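Ureidoglycolate hydrolase (Arabidopsis thaliana, PDB 4PXE) hydrolyses (S)-ureidoglycolate to glyoxylate, carbon dioxide and ammonium in plant purine breakdown, using two manganese ions per subunit. Local coordinates at residues D94-S99 against E138-G143; I144-S149 against R375-S380. One frame throughout, in Å; residues are numbered along the deposited sequence.

Interaction 1: D94-S99 against E138-G143. With MN (manganese (II) ion), chain D.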
loop_
_atom_site.group_PDB
_atom_site.type_symbol
_atom_site.label_atom_id
_atom_site.label_comp_id
_atom_site.label_asym_id
_atom_site.label_seq_id
_atom_site.Cartn_x
_atom_site.Cartn_y
_atom_site.Cartn_z
ATOM N N ASP A 94 2.139 -3.889 22.471
ATOM C CA ASP A 94 2.211 -3.645 21.031
ATOM C C ASP A 94 1.484 -2.343 20.670
ATOM O O ASP A 94 0.610 -1.885 21.414
ATOM C CB ASP A 94 1.814 -4.865 20.162
ATOM C CG ASP A 94 0.395 -5.381 20.408
ATOM O OD1 ASP A 94 -0.174 -5.220 21.508
ATOM O OD2 ASP A 94 -0.134 -6.025 19.473
ATOM N N ALA A 95 1.896 -1.748 19.555
ATOM C CA ALA A 95 1.433 -0.437 19.105
ATOM C C ALA A 95 1.189 -0.502 17.606
ATOM O O ALA A 95 2.067 -0.925 16.844
ATOM C CB ALA A 95 2.480 0.613 19.397
ATOM N N ILE A 96 0.008 -0.080 17.171
ATOM C CA ILE A 96 -0.274 -0.032 15.731
ATOM C C ILE A 96 0.579 1.041 15.040
ATOM O O ILE A 96 1.144 1.906 15.701
ATOM C CB ILE A 96 -1.785 0.154 15.427
ATOM C CG1 ILE A 96 -2.252 1.585 15.703
ATOM C CG2 ILE A 96 -2.616 -0.850 16.194
ATOM C CD1 ILE A 96 -3.705 1.809 15.332
ATOM N N PRO A 97 0.705 0.970 13.710
ATOM C CA PRO A 97 1.548 1.976 13.050
ATOM C C PRO A 97 1.180 3.431 13.368
ATOM O O PRO A 97 0.012 3.824 13.279
ATOM C CB PRO A 97 1.336 1.672 11.561
ATOM C CG PRO A 97 1.091 0.176 11.543
ATOM C CD PRO A 97 0.275 -0.094 12.778
ATOM N N TYR A 98 2.195 4.205 13.746
ATOM C CA TYR A 98 2.057 5.646 13.986
ATOM C C TYR A 98 1.026 5.952 15.049
ATOM O O TYR A 98 0.115 6.771 14.859
ATOM C CB TYR A 98 1.756 6.399 12.681
ATOM C CG TYR A 98 2.918 6.362 11.721
ATOM C CD1 TYR A 98 3.933 7.302 11.805
ATOM C CD2 TYR A 98 3.016 5.368 10.756
ATOM C CE1 TYR A 98 5.010 7.275 10.943
ATOM C CE2 TYR A 98 4.094 5.332 9.877
ATOM C CZ TYR A 98 5.087 6.285 9.988
ATOM O OH TYR A 98 6.165 6.269 9.123
ATOM N N SER A 99 1.192 5.294 16.185
ATOM C CA SER A 99 0.291 5.492 17.311
ATOM C C SER A 99 1.024 6.148 18.487
ATOM O O SER A 99 2.117 6.700 18.316
ATOM C CB SER A 99 -0.367 4.176 17.706
ATOM O OG SER A 99 0.592 3.192 18.067
ATOM N N GLU A 138 -3.118 -5.897 19.517
ATOM C CA GLU A 138 -3.481 -5.210 18.275
ATOM C C GLU A 138 -3.503 -6.169 17.082
ATOM O O GLU A 138 -2.718 -7.115 17.037
ATOM C CB GLU A 138 -2.540 -4.033 18.017
ATOM C CG GLU A 138 -2.534 -3.012 19.147
ATOM C CD GLU A 138 -3.708 -2.081 19.116
ATOM O OE1 GLU A 138 -4.711 -2.324 18.408
ATOM O OE2 GLU A 138 -3.600 -1.056 19.822
ATOM N N PRO A 139 -4.412 -5.936 16.116
ATOM C CA PRO A 139 -4.590 -6.875 14.994
ATOM C C PRO A 139 -3.618 -6.642 13.841
ATOM O O PRO A 139 -3.777 -7.255 12.783
ATOM C CB PRO A 139 -6.019 -6.575 14.528
ATOM C CG PRO A 139 -6.188 -5.118 14.811
ATOM C CD PRO A 139 -5.471 -4.907 16.142
ATOM N N THR A 140 -2.626 -5.781 14.037
ATOM C CA THR A 140 -1.750 -5.312 12.954
ATOM C C THR A 140 -1.111 -6.400 12.089
ATOM O O THR A 140 -1.159 -6.330 10.853
ATOM C CB THR A 140 -0.615 -4.437 13.523
ATOM O OG1 THR A 140 -1.188 -3.433 14.370
ATOM C CG2 THR A 140 0.181 -3.757 12.401
ATOM N N ARG A 141 -0.491 -7.386 12.726
ATOM C CA ARG A 141 0.326 -8.314 11.955
ATOM C C ARG A 141 -0.476 -9.403 11.249
ATOM O O ARG A 141 -0.279 -9.628 10.058
ATOM C CB ARG A 141 1.410 -8.952 12.820
ATOM C CG ARG A 141 2.368 -9.786 11.983
ATOM C CD ARG A 141 3.708 -10.028 12.664
ATOM N NE ARG A 141 4.622 -10.657 11.711
ATOM C CZ ARG A 141 5.910 -10.891 11.924
ATOM N NH1 ARG A 141 6.477 -10.575 13.085
ATOM N NH2 ARG A 141 6.634 -11.460 10.961
ATOM N N PHE A 142 -1.355 -10.076 11.986
ATOM C CA PHE A 142 -2.090 -11.221 11.449
ATOM C C PHE A 142 -3.586 -10.971 11.262
ATOM O O PHE A 142 -4.313 -11.874 10.848
ATOM C CB PHE A 142 -1.860 -12.465 12.321
ATOM C CG PHE A 142 -0.412 -12.856 12.443
ATOM C CD1 PHE A 142 0.254 -13.411 11.362
ATOM C CD2 PHE A 142 0.280 -12.666 13.634
ATOM C CE1 PHE A 142 1.575 -13.765 11.452
ATOM C CE2 PHE A 142 1.612 -13.018 13.736
ATOM C CZ PHE A 142 2.264 -13.575 12.639
ATOM N N GLY A 143 -4.052 -9.759 11.557
ATOM C CA GLY A 143 -5.471 -9.453 11.442
ATOM C C GLY A 143 -6.280 -9.951 12.630
ATOM O O GLY A 143 -7.512 -9.865 12.645
HETATM MN MN MN D . -5.138 0.174 20.705
HETATM O O HOH W 1 0.928 -3.534 16.193
HETATM O O HOH W 2 -1.746 0.856 19.190
HETATM O O HOH W 3 -5.300 -1.374 22.177
HETATM O O HOH W 4 -6.744 0.833 21.283
#

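Interaction 2: I144-S149 against R375-S380. With GLV (glyoxylic acid), chain E.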
loop_
_atom_site.group_PDB
_atom_site.type_symbol
_atom_site.label_atom_id
_atom_site.label_comp_id
_atom_site.label_asym_id
_atom_site.label_seq_id
_atom_site.Cartn_x
_atom_site.Cartn_y
_atom_site.Cartn_z
ATOM N N ILE A 144 -5.575 -10.475 13.625
ATOM C CA ILE A 144 -6.192 -11.072 14.807
ATOM C C ILE A 144 -5.955 -10.177 16.024
ATOM O O ILE A 144 -4.809 -9.992 16.442
ATOM C CB ILE A 144 -5.588 -12.467 15.088
ATOM C CG1 ILE A 144 -5.804 -13.395 13.886
ATOM C CG2 ILE A 144 -6.189 -13.073 16.356
ATOM C CD1 ILE A 144 -4.852 -14.578 13.866
ATOM N N SER A 145 -7.029 -9.612 16.576
ATOM C CA SER A 145 -6.910 -8.811 17.796
ATOM C C SER A 145 -6.845 -9.749 18.993
ATOM O O SER A 145 -7.267 -10.906 18.907
ATOM C CB SER A 145 -8.116 -7.884 17.938
ATOM O OG SER A 145 -9.308 -8.644 18.093
ATOM N N CYS A 146 -6.312 -9.255 20.103
ATOM C CA CYS A 146 -6.302 -10.013 21.354
ATOM C C CYS A 146 -5.804 -11.435 21.173
ATOM O O CYS A 146 -6.394 -12.377 21.714
ATOM C CB CYS A 146 -7.702 -10.032 21.974
ATOM S SG CYS A 146 -8.320 -8.383 22.428
ATOM N N LEU A 147 -4.723 -11.592 20.417
ATOM C CA LEU A 147 -4.250 -12.937 20.081
ATOM C C LEU A 147 -3.942 -13.734 21.352
ATOM O O LEU A 147 -4.360 -14.886 21.493
ATOM C CB LEU A 147 -3.035 -12.857 19.157
ATOM C CG LEU A 147 -2.557 -14.173 18.535
ATOM C CD1 LEU A 147 -1.955 -13.921 17.154
ATOM C CD2 LEU A 147 -1.548 -14.869 19.442
ATOM N N GLY A 148 -3.235 -13.106 22.283
ATOM C CA GLY A 148 -2.872 -13.756 23.528
ATOM C C GLY A 148 -4.061 -14.110 24.397
ATOM O O GLY A 148 -4.163 -15.242 24.875
ATOM N N SER A 149 -4.957 -13.153 24.620
ATOM C CA SER A 149 -6.070 -13.374 25.534
ATOM C C SER A 149 -7.167 -14.264 24.940
ATOM O O SER A 149 -7.860 -14.966 25.684
ATOM C CB SER A 149 -6.634 -12.050 26.072
ATOM O OG SER A 149 -7.037 -11.197 25.009
ATOM N N ARG A 375 -15.477 1.815 24.584
ATOM C CA ARG A 375 -15.776 1.738 23.151
ATOM C C ARG A 375 -14.715 0.898 22.442
ATOM O O ARG A 375 -15.020 0.075 21.564
ATOM C CB ARG A 375 -15.862 3.142 22.553
ATOM C CG ARG A 375 -16.938 4.016 23.198
ATOM C CD ARG A 375 -17.160 5.283 22.398
ATOM N NE ARG A 375 -18.101 6.189 23.056
ATOM C CZ ARG A 375 -19.424 6.041 23.043
ATOM N NH1 ARG A 375 -19.980 5.013 22.413
ATOM N NH2 ARG A 375 -20.195 6.928 23.660
ATOM N N ALA A 376 -13.462 1.126 22.811
ATOM C CA ALA A 376 -12.365 0.268 22.393
ATOM C C ALA A 376 -12.571 -1.134 22.940
ATOM O O ALA A 376 -13.255 -1.325 23.950
ATOM C CB ALA A 376 -11.044 0.837 22.894
ATOM N N TYR A 377 -11.982 -2.128 22.283
ATOM C CA TYR A 377 -11.887 -3.444 22.915
ATOM C C TYR A 377 -10.537 -3.564 23.613
ATOM O O TYR A 377 -9.653 -2.704 23.448
ATOM C CB TYR A 377 -12.143 -4.600 21.917
ATOM C CG TYR A 377 -11.252 -4.575 20.688
ATOM C CD1 TYR A 377 -11.715 -4.082 19.460
ATOM C CD2 TYR A 377 -9.942 -5.039 20.755
ATOM C CE1 TYR A 377 -10.880 -4.050 18.335
ATOM C CE2 TYR A 377 -9.109 -5.013 19.650
ATOM C CZ TYR A 377 -9.578 -4.530 18.447
ATOM O OH TYR A 377 -8.735 -4.499 17.354
ATOM N N HIS A 378 -10.392 -4.607 24.425
ATOM C CA HIS A 378 -9.221 -4.798 25.268
ATOM C C HIS A 378 -9.078 -6.276 25.553
ATOM O O HIS A 378 -10.025 -7.033 25.371
ATOM C CB HIS A 378 -9.413 -4.098 26.615
ATOM C CG HIS A 378 -9.678 -2.630 26.517
ATOM N ND1 HIS A 378 -8.674 -1.698 26.349
ATOM C CD2 HIS A 378 -10.832 -1.928 26.598
ATOM C CE1 HIS A 378 -9.202 -0.489 26.326
ATOM N NE2 HIS A 378 -10.510 -0.600 26.479
ATOM N N ASP A 379 -7.923 -6.681 26.062
ATOM C CA ASP A 379 -7.762 -8.043 26.567
ATOM C C ASP A 379 -8.802 -8.416 27.625
ATOM O O ASP A 379 -9.182 -9.581 27.736
ATOM C CB ASP A 379 -6.342 -8.237 27.098
ATOM C CG ASP A 379 -5.314 -8.180 25.979
ATOM O OD1 ASP A 379 -5.408 -9.046 25.088
ATOM O OD2 ASP A 379 -4.439 -7.282 25.969
ATOM N N SER A 380 -9.266 -7.427 28.383
ATOM C CA SER A 380 -10.340 -7.622 29.358
ATOM C C SER A 380 -11.581 -8.270 28.736
ATOM O O SER A 380 -12.304 -9.002 29.412
ATOM C CB SER A 380 -10.717 -6.277 29.989
ATOM O OG SER A 380 -9.694 -5.803 30.849
HETATM C C1 GLV E . -7.766 -1.943 20.015
HETATM O O1 GLV E . -7.861 -2.269 21.358
HETATM C C2 GLV E . -8.996 -1.325 19.449
HETATM O O2 GLV E . -10.000 -1.142 20.211
HETATM O O3 GLV E . -9.025 -0.989 18.228
HETATM O O HOH W 5 -3.823 -10.584 23.913
#

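Interaction 1: D94-S99 against E138-G143
D94 and E138 meet beside the dinuclear manganese centre of this M20-family amidohydrolase. D94 follows the metal ligand H92 closely in sequence, and E138 binds a manganese itself. The two side chains cross at a slant, their carboxylate planes 58° apart and their charged oxygens not in contact. D94 bonds the E138 backbone instead. Its OD2 takes the backbone N-H of E138 on the syn side, 27° out of the carboxylate plane, with N to OD2 at 3.0 Å. S136 OG also bonds OD2, and E137 N bonds OD1, so the aspartate holds the backbone N-H groups of E137 and E138, together with the S136 hydroxyl.

I96 lies across the E138 side chain. Its CG2 methyl rests 3.4 Å from E138 CD. The same I96 CG2 is 3.5 Å from T140 OG1. Beyond it, P97 CD faces the T140 CG2 methyl at 3.7 Å. Water 1 links T140 OG1 to A95 O, the latter bond weak.

The E138 chain bends at chi2 (-79°) and brings OE2 to the manganese, which D103 and H402 also bind. OE1 is held by N294 of the second subunit. E138 OE2 also accepts a bond from water 2 at 2.7 Å, and that water takes the backbone N-H of I96, with N to water at 2.8 Å.

Interaction 2: I144-S149 against R375-S380
Y377 packs its ring against S145 and C146 where the loop 375-378, with A376 just ahead of the tyrosine, lines the glyoxylate pocket of the active site. Y377 gives its backbone N-H to glyoxylate O2, with N to O2 at 3.0 Å. The ligand lies over one face of the Y377 ring. S145 CB reaches Y377 CE2 at 3.5 Å, and C146 SG comes obliquely to the ring, a sulfur-aromatic contact 5.2 Å from the centroid. With an alanine here the ring is gone, which would probably leave glyoxylate without the face it lies on and open a gap beside S145 and C146.

H378 points its CB away from 144-149, and its NE2 bonds S374 OG. The carbonyl O of H378 is 3.7 Å from C146 SG. D379 comes next. Its OD1 accepts the S149 hydroxyl on the anti lone pair, with S149 OG to D379 OD1 at 2.7 Å. Water 5 also donates to OD1 and accepts the backbone N-H of S149. The S149 bond ties helix 147-152 to D379, and the Y377 ring packs on the residues just before that helix. Two donors on one buried carboxylate oxygen would probably stabilise its negative charge.

How the interactions relate
The two contacts come in series along the chain, with centres about 12 Å apart. Interaction 1 joins the short strand 95-96 to the loop after strand 129-133. That loop runs straight on into the first segment of interaction 2, which leads into helix 147-152. The second segment of interaction 2 opens 226 residues later, just after strand 369-374, and runs into helix 379-383. The contacts also touch directly: P139 CD packs on Y377 OH at 3.5 Å. Both belong to the M20 peptidase fold, and both reach the second subunit. One continuous run, 138-149, therefore borders the manganese site and the glyoxylate pocket, and N294 of the second subunit packs against both contacts.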